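Local coordinates for stromal cell-derived factor 2-like protein (Arabidopsis thaliana, PDB 3MAL), which takes part in protein quality control and the unfolded protein response of the endoplasmic reticulum, in a complex with ERDJ3B and BiP, at residues Ser22-Met27 with Gly189-Leu194; Ser46-Val51 with Ser113-Asp118; Ser62-Lys67 with Leu88-Thr93; Ser107-Val112 with Cys173-Lys178; Ser152-Ser157 with Ala180-Leu185. All blocks are in the same frame, centred on the assembly; numbering follows the deposited sequence. Where two conformers were deposited one is given.

Contact 1. Residues Ser22-Met27 with Gly189-Leu194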
# COMPACT_ATOMS: atom_id res chain seq x y z
N SER A 22 -1.27 4.41 -12.91
CA SER A 22 -0.20 5.32 -12.53
C SER A 22 0.78 4.64 -11.56
O SER A 22 0.42 3.67 -10.85
CB SER A 22 -0.76 6.60 -11.92
OG SER A 22 -0.94 6.41 -10.54
N ALA A 23 2.02 5.13 -11.57
CA ALA A 23 3.03 4.67 -10.62
C ALA A 23 3.16 5.70 -9.48
O ALA A 23 3.27 6.90 -9.73
CB ALA A 23 4.38 4.46 -11.29
N ILE A 24 3.11 5.21 -8.25
CA ILE A 24 3.15 6.09 -7.08
C ILE A 24 4.11 5.59 -6.01
O ILE A 24 4.43 4.39 -5.96
CB ILE A 24 1.75 6.27 -6.43
CG1 ILE A 24 1.25 4.97 -5.78
CG2 ILE A 24 0.76 6.93 -7.45
CD1 ILE A 24 0.01 5.13 -4.89
N LYS A 25 4.56 6.51 -5.17
CA LYS A 25 5.03 6.16 -3.84
C LYS A 25 3.95 6.55 -2.83
O LYS A 25 3.11 7.42 -3.09
CB LYS A 25 6.36 6.83 -3.53
CG LYS A 25 7.45 6.45 -4.51
CD LYS A 25 8.84 6.84 -3.98
CE LYS A 25 9.93 6.39 -4.96
NZ LYS A 25 11.26 6.86 -4.50
N LEU A 26 3.92 5.83 -1.71
CA LEU A 26 2.96 6.07 -0.65
C LEU A 26 3.72 6.39 0.62
O LEU A 26 4.43 5.53 1.16
CB LEU A 26 2.06 4.84 -0.48
CG LEU A 26 0.72 5.14 0.19
CD1 LEU A 26 -0.24 5.90 -0.75
CD2 LEU A 26 0.09 3.82 0.69
N MET A 27 3.61 7.63 1.07
CA MET A 27 4.34 8.10 2.23
C MET A 27 3.46 8.09 3.47
O MET A 27 2.34 8.62 3.46
CB MET A 27 4.88 9.50 1.97
CG MET A 27 5.80 10.03 3.08
SD MET A 27 6.18 11.80 2.96
CE MET A 27 4.69 12.49 3.65
N GLY A 189 4.79 10.53 -7.87
CA GLY A 189 4.20 9.61 -8.82
C GLY A 189 4.36 10.00 -10.28
O GLY A 189 4.82 11.09 -10.60
N VAL A 190 4.00 9.07 -11.15
CA VAL A 190 3.82 9.37 -12.56
C VAL A 190 2.38 9.02 -12.86
O VAL A 190 1.98 7.85 -12.80
CB VAL A 190 4.80 8.56 -13.44
CG1 VAL A 190 4.46 8.77 -14.93
CG2 VAL A 190 6.24 8.97 -13.14
N TYR A 191 1.59 10.04 -13.17
CA TYR A 191 0.14 9.86 -13.31
C TYR A 191 -0.32 9.86 -14.77
O TYR A 191 -0.03 10.80 -15.53
CB TYR A 191 -0.60 10.90 -12.46
CG TYR A 191 0.03 11.12 -11.08
CD1 TYR A 191 0.62 12.34 -10.75
CD2 TYR A 191 0.04 10.11 -10.12
CE1 TYR A 191 1.21 12.55 -9.51
CE2 TYR A 191 0.62 10.32 -8.86
CZ TYR A 191 1.20 11.54 -8.57
OH TYR A 191 1.79 11.77 -7.35
N LEU A 192 -0.98 8.77 -15.18
CA LEU A 192 -1.45 8.64 -16.54
C LEU A 192 -2.51 9.70 -16.81
O LEU A 192 -3.26 10.09 -15.89
CB LEU A 192 -1.98 7.23 -16.83
CG LEU A 192 -1.02 6.03 -16.75
CD1 LEU A 192 -1.71 4.82 -17.37
CD2 LEU A 192 0.36 6.31 -17.43
N PRO A 193 -2.58 10.19 -18.07
CA PRO A 193 -3.54 11.23 -18.44
C PRO A 193 -4.96 10.83 -18.08
O PRO A 193 -5.31 9.65 -18.13
CB PRO A 193 -3.39 11.34 -19.96
CG PRO A 193 -2.08 10.74 -20.28
CD PRO A 193 -1.72 9.79 -19.19
N LEU A 194 -5.75 11.81 -17.68
CA LEU A 194 -7.17 11.60 -17.42
C LEU A 194 -7.95 11.38 -18.69
O LEU A 194 -7.92 12.23 -19.59
CB LEU A 194 -7.76 12.82 -16.73
CG LEU A 194 -7.76 12.90 -15.22
CD1 LEU A 194 -8.09 14.36 -14.83
CD2 LEU A 194 -8.79 11.92 -14.66

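Contact 2. Residues Ser46-Val51 with Ser113-Asp118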
# COMPACT_ATOMS: atom_id res chain seq x y z
N SER A 46 2.83 -15.57 7.59
CA SER A 46 2.47 -16.26 6.35
C SER A 46 3.69 -16.76 5.59
O SER A 46 3.56 -17.56 4.67
CB SER A 46 1.70 -15.30 5.43
OG SER A 46 2.57 -14.24 5.01
N GLY A 47 4.88 -16.28 5.96
CA GLY A 47 6.08 -16.57 5.17
C GLY A 47 6.06 -15.95 3.77
O GLY A 47 6.90 -16.30 2.92
N GLN A 48 5.12 -15.04 3.50
CA GLN A 48 5.09 -14.37 2.18
C GLN A 48 6.14 -13.24 2.11
O GLN A 48 6.79 -12.93 3.10
CB GLN A 48 3.67 -13.86 1.85
CG GLN A 48 2.65 -15.00 1.61
CD GLN A 48 1.21 -14.53 1.64
OE1 GLN A 48 0.94 -13.33 1.57
NE2 GLN A 48 0.29 -15.47 1.75
N GLN A 49 6.30 -12.64 0.93
CA GLN A 49 7.24 -11.52 0.72
C GLN A 49 6.91 -10.37 1.66
O GLN A 49 5.73 -9.97 1.78
CB GLN A 49 7.16 -11.03 -0.73
CG GLN A 49 8.18 -9.93 -1.11
CD GLN A 49 8.09 -9.56 -2.59
OE1 GLN A 49 7.64 -8.47 -2.96
NE2 GLN A 49 8.50 -10.49 -3.46
N SER A 50 7.94 -9.83 2.31
CA SER A 50 7.75 -8.80 3.33
C SER A 50 7.60 -7.40 2.74
O SER A 50 7.97 -7.13 1.58
CB SER A 50 8.92 -8.83 4.32
OG SER A 50 10.13 -8.51 3.65
N VAL A 51 6.97 -6.54 3.53
CA VAL A 51 6.68 -5.15 3.17
C VAL A 51 7.15 -4.32 4.38
O VAL A 51 6.96 -4.73 5.52
CB VAL A 51 5.15 -4.97 2.90
CG1 VAL A 51 4.77 -3.47 2.86
CG2 VAL A 51 4.74 -5.67 1.61
N SER A 113 1.72 -8.12 3.65
CA SER A 113 2.69 -8.79 2.79
C SER A 113 2.55 -8.42 1.32
O SER A 113 1.67 -7.62 0.92
CB SER A 113 2.58 -10.33 2.93
OG SER A 113 1.36 -10.81 2.38
N CYS A 114 3.45 -8.98 0.51
CA CYS A 114 3.31 -8.96 -0.95
C CYS A 114 3.02 -10.39 -1.43
O CYS A 114 3.76 -11.33 -1.11
CB CYS A 114 4.58 -8.38 -1.62
SG CYS A 114 4.34 -6.64 -2.15
N PHE A 115 1.93 -10.54 -2.19
CA PHE A 115 1.37 -11.85 -2.53
C PHE A 115 1.29 -12.06 -4.04
O PHE A 115 1.05 -11.13 -4.81
CB PHE A 115 -0.04 -11.96 -1.92
CG PHE A 115 -0.85 -13.15 -2.38
CD1 PHE A 115 -1.72 -13.04 -3.47
CD2 PHE A 115 -0.77 -14.37 -1.70
CE1 PHE A 115 -2.46 -14.14 -3.90
CE2 PHE A 115 -1.53 -15.46 -2.12
CZ PHE A 115 -2.38 -15.35 -3.21
N GLY A 116 1.42 -13.32 -4.45
CA GLY A 116 1.10 -13.70 -5.81
C GLY A 116 1.99 -13.12 -6.88
O GLY A 116 3.18 -12.90 -6.66
N ASP A 117 1.42 -12.88 -8.04
CA ASP A 117 2.18 -12.34 -9.14
C ASP A 117 1.20 -12.03 -10.24
O ASP A 117 0.02 -11.94 -10.00
CB ASP A 117 3.21 -13.36 -9.64
CG ASP A 117 2.56 -14.67 -10.11
OD1 ASP A 117 1.47 -14.66 -10.69
OD2 ASP A 117 3.15 -15.73 -9.89
N ASP A 118 1.66 -11.86 -11.46
CA ASP A 118 0.71 -11.50 -12.51
C ASP A 118 -0.33 -12.54 -12.89
O ASP A 118 -1.29 -12.21 -13.57
CB ASP A 118 1.42 -11.06 -13.76
CG ASP A 118 1.87 -9.65 -13.65
OD1 ASP A 118 3.08 -9.46 -13.55
OD2 ASP A 118 1.02 -8.75 -13.63
O HOH W 1 4.80 -13.85 -1.44

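Contact 3. Residues Ser62-Lys67 with Leu88-Thr93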
# COMPACT_ATOMS: atom_id res chain seq x y z
N SER A 62 10.31 1.31 -3.93
CA SER A 62 9.21 2.07 -3.35
C SER A 62 8.04 2.36 -4.29
O SER A 62 7.06 3.00 -3.88
CB SER A 62 9.71 3.39 -2.76
OG SER A 62 10.53 3.14 -1.64
N TYR A 63 8.14 1.91 -5.55
CA TYR A 63 7.08 2.18 -6.52
C TYR A 63 6.02 1.09 -6.58
O TYR A 63 6.34 -0.11 -6.51
CB TYR A 63 7.65 2.43 -7.91
CG TYR A 63 8.05 3.87 -8.12
CD1 TYR A 63 9.40 4.24 -8.25
CD2 TYR A 63 7.08 4.87 -8.18
CE1 TYR A 63 9.75 5.60 -8.44
CE2 TYR A 63 7.42 6.20 -8.35
CZ TYR A 63 8.75 6.56 -8.47
OH TYR A 63 9.04 7.88 -8.64
N TRP A 64 4.77 1.54 -6.68
CA TRP A 64 3.57 0.70 -6.73
C TRP A 64 2.70 1.17 -7.92
O TRP A 64 2.58 2.38 -8.14
CB TRP A 64 2.77 0.83 -5.41
CG TRP A 64 3.58 0.44 -4.21
CD1 TRP A 64 4.46 1.24 -3.50
CD2 TRP A 64 3.64 -0.86 -3.60
NE1 TRP A 64 5.05 0.51 -2.49
CE2 TRP A 64 4.56 -0.78 -2.53
CE3 TRP A 64 2.98 -2.08 -3.84
CZ2 TRP A 64 4.84 -1.87 -1.69
CZ3 TRP A 64 3.27 -3.18 -3.01
CH2 TRP A 64 4.20 -3.06 -1.95
N ILE A 65 2.09 0.23 -8.64
CA ILE A 65 1.11 0.57 -9.69
C ILE A 65 -0.33 0.49 -9.15
O ILE A 65 -0.74 -0.53 -8.58
CB ILE A 65 1.28 -0.31 -10.95
CG1 ILE A 65 2.71 -0.21 -11.48
CG2 ILE A 65 0.31 0.14 -12.05
CD1 ILE A 65 3.08 1.23 -11.83
N VAL A 66 -1.11 1.58 -9.30
CA VAL A 66 -2.51 1.58 -8.84
C VAL A 66 -3.36 0.84 -9.88
O VAL A 66 -3.37 1.20 -11.07
CB VAL A 66 -3.06 3.01 -8.71
CG1 VAL A 66 -4.47 3.00 -8.10
CG2 VAL A 66 -2.12 3.90 -7.92
N LYS A 67 -4.06 -0.21 -9.44
CA LYS A 67 -4.89 -1.00 -10.34
C LYS A 67 -6.32 -1.24 -9.81
O LYS A 67 -6.55 -1.24 -8.58
CB LYS A 67 -4.20 -2.34 -10.67
CG LYS A 67 -2.99 -2.19 -11.59
CD LYS A 67 -2.42 -3.56 -12.03
CE LYS A 67 -1.17 -3.32 -12.87
NZ LYS A 67 -0.65 -4.54 -13.61
N LEU A 88 -2.58 -2.49 -5.23
CA LEU A 88 -1.30 -1.83 -5.43
C LEU A 88 -0.30 -2.90 -5.78
O LEU A 88 -0.02 -3.78 -4.98
CB LEU A 88 -0.85 -1.05 -4.17
CG LEU A 88 -1.68 0.19 -3.84
CD1 LEU A 88 -1.28 0.73 -2.46
CD2 LEU A 88 -1.48 1.27 -4.93
N GLN A 89 0.22 -2.86 -7.01
CA GLN A 89 1.15 -3.90 -7.44
C GLN A 89 2.56 -3.33 -7.38
O GLN A 89 2.82 -2.29 -7.96
CB GLN A 89 0.82 -4.38 -8.85
CG GLN A 89 1.66 -5.60 -9.26
CD GLN A 89 1.33 -6.10 -10.67
OE1 GLN A 89 0.96 -5.32 -11.56
NE2 GLN A 89 1.49 -7.40 -10.88
N HIS A 90 3.45 -4.02 -6.69
CA HIS A 90 4.85 -3.63 -6.55
C HIS A 90 5.52 -3.71 -7.91
O HIS A 90 5.48 -4.76 -8.57
CB HIS A 90 5.55 -4.58 -5.55
CG HIS A 90 6.89 -4.10 -5.09
ND1 HIS A 90 8.04 -4.85 -5.28
CD2 HIS A 90 7.27 -2.98 -4.43
CE1 HIS A 90 9.07 -4.20 -4.76
NE2 HIS A 90 8.64 -3.06 -4.25
N MET A 91 6.12 -2.61 -8.35
CA MET A 91 6.65 -2.55 -9.71
C MET A 91 7.80 -3.53 -9.92
O MET A 91 7.88 -4.18 -10.97
CB MET A 91 7.12 -1.15 -10.07
CG MET A 91 6.04 -0.20 -10.56
SD MET A 91 6.78 1.31 -11.26
CE MET A 91 7.34 0.77 -12.85
N LYS A 92 8.67 -3.63 -8.94
CA LYS A 92 9.90 -4.39 -9.09
C LYS A 92 9.69 -5.90 -9.04
O LYS A 92 10.36 -6.62 -9.77
CB LYS A 92 10.95 -3.96 -8.03
CG LYS A 92 11.57 -2.59 -8.31
CD LYS A 92 12.64 -2.67 -9.36
CE LYS A 92 13.84 -3.45 -8.87
NZ LYS A 92 14.38 -2.87 -7.65
N THR A 93 8.76 -6.37 -8.20
CA THR A 93 8.52 -7.81 -8.03
C THR A 93 7.21 -8.31 -8.63
O THR A 93 7.01 -9.52 -8.74
CB THR A 93 8.57 -8.28 -6.54
OG1 THR A 93 7.49 -7.69 -5.82
CG2 THR A 93 9.89 -7.92 -5.86
O HOH W 2 8.78 -1.45 -6.96

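Contact 4. Residues Ser107-Val112 with Cys173-Lys178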
# COMPACT_ATOMS: atom_id res chain seq x y z
N SER A 107 4.91 -6.00 16.16
CA SER A 107 3.83 -5.56 17.05
C SER A 107 2.66 -6.56 17.18
O SER A 107 1.73 -6.35 17.96
CB SER A 107 3.31 -4.19 16.62
OG SER A 107 2.73 -4.26 15.31
N GLY A 108 2.70 -7.66 16.43
CA GLY A 108 1.65 -8.68 16.55
C GLY A 108 0.29 -8.17 16.09
O GLY A 108 -0.75 -8.59 16.61
N ASN A 109 0.31 -7.24 15.13
CA ASN A 109 -0.92 -6.76 14.48
C ASN A 109 -1.09 -7.53 13.16
O ASN A 109 -0.46 -8.57 12.98
CB ASN A 109 -0.87 -5.24 14.29
CG ASN A 109 -1.01 -4.49 15.61
OD1 ASN A 109 -2.03 -4.61 16.30
ND2 ASN A 109 0.01 -3.74 15.99
N LEU A 110 -1.94 -7.06 12.26
CA LEU A 110 -2.22 -7.85 11.05
C LEU A 110 -0.99 -7.78 10.17
O LEU A 110 -0.50 -6.70 9.87
CB LEU A 110 -3.41 -7.23 10.31
CG LEU A 110 -4.89 -7.69 10.40
CD1 LEU A 110 -5.20 -8.94 11.26
CD2 LEU A 110 -5.84 -6.49 10.66
N GLU A 111 -0.50 -8.93 9.72
CA GLU A 111 0.59 -8.92 8.75
C GLU A 111 0.19 -8.28 7.41
O GLU A 111 -0.87 -8.60 6.81
CB GLU A 111 1.09 -10.32 8.48
CG GLU A 111 2.44 -10.39 7.78
CD GLU A 111 2.69 -11.76 7.22
OE1 GLU A 111 2.20 -12.05 6.10
OE2 GLU A 111 3.34 -12.56 7.92
N VAL A 112 1.06 -7.40 6.93
CA VAL A 112 0.96 -6.87 5.59
C VAL A 112 2.09 -7.42 4.73
O VAL A 112 3.28 -7.22 5.05
CB VAL A 112 0.94 -5.30 5.60
CG1 VAL A 112 0.93 -4.75 4.19
CG2 VAL A 112 -0.30 -4.81 6.32
N CYS A 173 1.97 -2.79 9.09
CA CYS A 173 0.98 -3.76 9.57
C CYS A 173 -0.42 -3.18 9.36
O CYS A 173 -0.56 -2.10 8.79
CB CYS A 173 1.23 -4.09 11.04
SG CYS A 173 1.06 -2.69 12.16
N GLY A 174 -1.44 -3.93 9.79
CA GLY A 174 -2.83 -3.48 9.74
C GLY A 174 -3.39 -3.42 11.15
O GLY A 174 -3.12 -4.33 11.96
N ILE A 175 -4.08 -2.32 11.49
CA ILE A 175 -4.78 -2.21 12.80
C ILE A 175 -6.22 -1.79 12.58
O ILE A 175 -6.59 -1.29 11.51
CB ILE A 175 -4.11 -1.26 13.83
CG1 ILE A 175 -4.41 0.22 13.49
CG2 ILE A 175 -2.59 -1.58 13.99
CD1 ILE A 175 -4.04 1.19 14.57
N ARG A 176 -7.03 -1.97 13.60
CA ARG A 176 -8.46 -1.85 13.38
C ARG A 176 -9.04 -0.46 13.60
O ARG A 176 -10.15 -0.21 13.16
CB ARG A 176 -9.19 -2.89 14.20
CG ARG A 176 -8.69 -4.30 13.87
CD ARG A 176 -9.67 -5.10 13.06
NE ARG A 176 -9.11 -6.40 12.68
CZ ARG A 176 -9.82 -7.53 12.59
NH1 ARG A 176 -11.13 -7.52 12.89
NH2 ARG A 176 -9.24 -8.66 12.22
N GLU A 177 -8.30 0.42 14.25
CA GLU A 177 -8.77 1.78 14.54
C GLU A 177 -8.07 2.85 13.69
O GLU A 177 -6.86 2.77 13.44
CB GLU A 177 -8.49 2.14 16.02
CG GLU A 177 -9.21 1.25 17.04
CD GLU A 177 -8.60 -0.14 17.14
OE1 GLU A 177 -7.36 -0.27 17.14
OE2 GLU A 177 -9.36 -1.10 17.19
N LYS A 178 -8.82 3.89 13.33
CA LYS A 178 -8.24 5.08 12.69
C LYS A 178 -7.35 5.80 13.68
O LYS A 178 -7.76 6.09 14.81
CB LYS A 178 -9.33 6.03 12.18
CG LYS A 178 -10.28 5.39 11.19
CD LYS A 178 -11.15 6.46 10.51
CE LYS A 178 -11.86 5.85 9.34
NZ LYS A 178 -12.63 6.88 8.56

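Contact 5. Residues Ser152-Ser157 with Ala180-Leu185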
# COMPACT_ATOMS: atom_id res chain seq x y z
N SER A 152 -10.65 -5.66 7.34
CA SER A 152 -10.93 -4.31 7.85
C SER A 152 -9.73 -3.58 8.51
O SER A 152 -9.92 -2.54 9.14
CB SER A 152 -12.15 -4.31 8.80
OG SER A 152 -13.29 -4.77 8.14
N GLY A 153 -8.51 -4.10 8.35
CA GLY A 153 -7.31 -3.43 8.85
C GLY A 153 -6.92 -2.19 8.04
O GLY A 153 -6.93 -2.23 6.80
N TYR A 154 -6.61 -1.08 8.71
CA TYR A 154 -6.04 0.09 8.02
C TYR A 154 -4.55 -0.16 7.87
O TYR A 154 -3.89 -0.58 8.83
CB TYR A 154 -6.26 1.39 8.81
CG TYR A 154 -7.71 1.71 8.97
CD1 TYR A 154 -8.45 2.22 7.89
CD2 TYR A 154 -8.38 1.44 10.17
CE1 TYR A 154 -9.79 2.51 8.01
CE2 TYR A 154 -9.74 1.74 10.30
CZ TYR A 154 -10.44 2.27 9.20
OH TYR A 154 -11.79 2.57 9.27
N LEU A 155 -4.03 0.07 6.66
CA LEU A 155 -2.59 0.07 6.43
C LEU A 155 -1.93 1.04 7.43
O LEU A 155 -2.31 2.22 7.52
CB LEU A 155 -2.29 0.52 4.98
CG LEU A 155 -0.81 0.47 4.58
CD1 LEU A 155 -0.37 -1.00 4.44
CD2 LEU A 155 -0.61 1.23 3.27
N HIS A 156 -0.92 0.55 8.13
CA HIS A 156 -0.41 1.23 9.31
C HIS A 156 1.11 1.14 9.35
O HIS A 156 1.67 0.14 8.92
CB HIS A 156 -0.97 0.52 10.56
CG HIS A 156 -0.86 1.31 11.82
ND1 HIS A 156 0.23 1.22 12.66
CD2 HIS A 156 -1.70 2.20 12.39
CE1 HIS A 156 0.06 2.02 13.69
NE2 HIS A 156 -1.11 2.61 13.56
N SER A 157 1.78 2.20 9.81
CA SER A 157 3.17 2.10 10.20
C SER A 157 3.43 2.91 11.48
O SER A 157 2.52 3.52 12.07
CB SER A 157 4.11 2.53 9.06
OG SER A 157 5.40 1.94 9.24
N ALA A 180 -3.54 8.54 13.83
CA ALA A 180 -2.59 9.38 13.10
C ALA A 180 -1.58 8.53 12.29
O ALA A 180 -1.21 8.90 11.18
CB ALA A 180 -1.86 10.30 14.08
N ASP A 181 -1.18 7.39 12.86
CA ASP A 181 -0.20 6.48 12.22
C ASP A 181 -0.80 5.59 11.13
O ASP A 181 -0.12 4.70 10.63
CB ASP A 181 0.48 5.58 13.26
CG ASP A 181 1.53 6.30 14.09
OD1 ASP A 181 2.21 7.22 13.59
OD2 ASP A 181 1.70 5.93 15.27
N ASN A 182 -2.07 5.79 10.76
CA ASN A 182 -2.55 5.15 9.52
C ASN A 182 -3.04 6.12 8.44
O ASN A 182 -3.83 5.76 7.58
CB ASN A 182 -3.48 3.92 9.76
CG ASN A 182 -4.54 4.15 10.82
OD1 ASN A 182 -5.40 5.02 10.68
ND2 ASN A 182 -4.52 3.30 11.86
N ILE A 183 -2.54 7.35 8.49
CA ILE A 183 -2.76 8.25 7.38
C ILE A 183 -1.56 8.22 6.44
O ILE A 183 -0.39 8.16 6.87
CB ILE A 183 -3.17 9.67 7.84
CG1 ILE A 183 -3.57 10.54 6.63
CG2 ILE A 183 -2.09 10.31 8.68
CD1 ILE A 183 -2.41 11.22 5.93
N TRP A 184 -1.86 8.18 5.15
CA TRP A 184 -0.85 8.12 4.11
C TRP A 184 -1.09 9.21 3.06
O TRP A 184 -2.18 9.77 2.97
CB TRP A 184 -0.87 6.74 3.42
CG TRP A 184 -0.53 5.59 4.35
CD1 TRP A 184 -1.36 4.99 5.26
CD2 TRP A 184 0.73 4.91 4.46
NE1 TRP A 184 -0.69 3.99 5.93
CE2 TRP A 184 0.59 3.92 5.46
CE3 TRP A 184 1.97 5.06 3.83
CZ2 TRP A 184 1.64 3.06 5.82
CZ3 TRP A 184 3.02 4.21 4.18
CH2 TRP A 184 2.84 3.22 5.17
N LEU A 185 -0.05 9.48 2.27
CA LEU A 185 -0.08 10.47 1.19
C LEU A 185 0.60 9.87 -0.07
O LEU A 185 1.73 9.35 0.01
CB LEU A 185 0.67 11.74 1.63
CG LEU A 185 0.25 12.34 2.99
CD1 LEU A 185 1.42 12.81 3.83
CD2 LEU A 185 -0.72 13.47 2.81
O HOH W 3 -4.62 3.49 6.16

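Contact 1. Residues Ser22-Met27 with Gly189-Leu194
Ala23 and Val190 form an antiparallel hydrogen-bonded pair that joins the first and last strands of the six-stranded barrel, 23-28 and 184-190, and so closes the barrel of this beta-trefoil (MIR) fold. Two backbone bonds make the join: Val190 N donates a hydrogen bond to Ala23 O at 2.7 Å, and Ala23 N donates one back to Val190 O at 3.0 Å with a more bent N-H...O angle of 144°. The CB of Ala23 and the branches of Val190 lie on the same side of the sheet. Beyond the pair the chain leaves the strand, and Tyr191 swings its ring back alongside its own strand: CG stands beside the backbone N, anti to the carbonyl carbon (chi1 -42°), which carries the ring over Gly189 and its hydroxyl to Gln140 OE1, with a weak bond from Gly189 N. Across the contact, Ser22 CB lies 3.1 Å from Val190 O. Ile24 meets the edge of the tyrosine ring at about a right angle, its CG2 branch 3.7 Å from Tyr191 CE2.

Contact 2. Residues Ser46-Val51 with Ser113-Asp118
In Gln48, CG turns beside the backbone N (chi1 -68°) and the chain then runs extended, bringing its amide to Ser113; Ser113 answers with OG tucked between its own N and carbonyl carbon (chi1 69°). The serine hydroxyl donates to Gln48 OE1 at 2.7 Å, tilted from the amide carbonyl plane. The other branch of this amide, NE2, lies at the edge of the Phe115 ring, 3.8 Å from CD2, with amide and ring planes 54° apart. The extended Gln49 chain runs over Cys114, its OE1 3.3 Å from Cys114 CB and hydrogen-bonded to the hydroxyls of Ser37 and Thr93. Val51 CG2 packs beside Cys114 SG at 3.9 Å. Between the backbones, Cys114 N donates to Gln49 O at 2.8 Å along a nearly straight bond, whereas the reverse link of this antiparallel pair is made by a water, which accepts from Gln49 N and donates to Cys114 O at 2.7 Å. Strands 49-54 and 110-115 belong to the hairpins that cap the barrel of the beta-trefoil, here splaying apart at the start of strand 49-54. An ST turn, Gln48 N to Ser46 OG, leads into it, and Ser46 OG is also hydrogen-bonded to Glu111. With the direct return bond absent, the water and the Gln48 amide add polar links beside the one direct backbone bond.

Contact 3. Residues Ser62-Lys67 with Leu88-Thr93
Tyr63 meets Met91 first: the Met91 sulfur lies 3.6 Å from Tyr63 CB and obliquely to its ring, a Met-aromatic contact, while Tyr63 OH reaches Glu188 O. The Tyr63 carbonyl receives Met91 N at 3.1 Å along a straight N-H...O line but from above the carbonyl plane, and a water that donates to the same oxygen accepts from Lys92 N. Trp64 follows on the inward side, with His90 turned edge-on to the face of its six-membered ring, centroids 4.9 Å apart and planes at 58°; His90 CB adds an off-centre CH-pi contact. Trp64 NE1 bonds to Leu35 O, and on the His90 ring ND1 donates to Thr93 OG1 while NE2 bonds to Asn61 O, which together fix the ring's rotation. At Ile65 the backbones exchange two bonds with Gln89, Ile65 N to Gln89 O being the shorter at 2.7 Å; strands 64-67 and 85-90 are thereby neighbours in the antiparallel barrel of the beta-trefoil. On this other face Ile65, in the conformer given, packs on Met91 CG. Val66 lies side by side with Leu88, CG2 against CD2. Lys67, its chain extended beyond CG, crosses over to Gln89, where NZ donates to OE1 at 2.7 Å, while Gln89 NE2 is engaged by Arg94 O and Asp118.

Contact 4. Residues Ser107-Val112 with Cys173-Lys178
Leu110 lies over Gly174 and reaches on to Arg176. Its CB is 3.3 Å from Gly174 O; CG stands farther off; CD2 comes back to 3.7 Å from Gly174 O and touches Arg176 NE at 3.8 Å, at the edge of the guanidinium plane, and CD1 only brushes NH2. The two side chains meet at about a right angle, Arg176 being bent by the turn about CB-CG (chi2 -107°) to bring its head toward the leucine. Beneath them the backbones of Leu110 and Gly174 exchange bonds in both directions, Leu110 N to Gly174 O at 3.0 Å and Gly174 N to Leu110 O at 2.9 Å. Gly174 has no side chain, and Leu110 CB packs close over its CA. Asn109, preceding Leu110, lies side by side with Ile175, its amide carbon 3.7 Å from CG2, and its CB also touches Cys173 SG. Asn109 ND2 holds Ser107 OG, which has Glu171 as a further partner. Val112 CG2 packs on the backbone of Cys173, with Leu155 and Leu97 also against this valine. Strands 110-115 and 170-175 pair here as antiparallel neighbours from two of the hairpins that cap the barrel in the MIR domain, an arrangement that belongs to the beta-trefoil fold.

Contact 5. Residues Ser152-Ser157 with Ala180-Leu185
Leu155 O takes the Trp184 NE1 hydrogen bond at 2.9 Å, and a water lies near both Leu155 O and Asn182 O. The indole N-H points at the oxygen within its own ring plane, yet arrives well above the carbonyl plane, 67° out of it. Leu155 then turns its side chain over the indole: with CG anti to the backbone N (chi1 -176°), CD2 settles over the five-membered ring, a CH-pi contact 3.9 Å from its centroid. His156 sits against the 180-182 turn, its NE2 3.4 Å from Asp181 CB and, at the ring edge, its CD2 3.1 Å from Asn182 ND2. That amide is held elsewhere, ND2 by Glu177 O and OD1 by Arg145. Trp184 and the turn before it together join strand 154-161, of a capping hairpin, to the barrel strand 184-190 in the third MIR repeat of the beta-trefoil. Burying the tryptophan beneath Leu155 leaves its one polar atom satisfied by a backbone carbonyl, which fixes the indole's rotation.

Contacts 1 and 3 are neighbours in the barrel, their centres 10 Å apart: strand 23-28 bonds to 64-67 through Ile24 N and Trp64 O at 2.9 Å. Contact 5 meets contact 1 through strand 184-190, where Met27 N lies 2.8 Å from Leu185 O, and Leu26 and Leu155 pack together. Contacts 2 and 4 both use strand 110-115. Contact 2 reaches contact 3 where Cys114 SG packs on Trp64 CH2 at 3.6 Å, and contact 4 reaches contact 5, centres 9 Å apart, through Ile175 O and Tyr154 N. Contacts 1 and 4 lie about 26 Å apart between centres, on opposite sides of the trefoil.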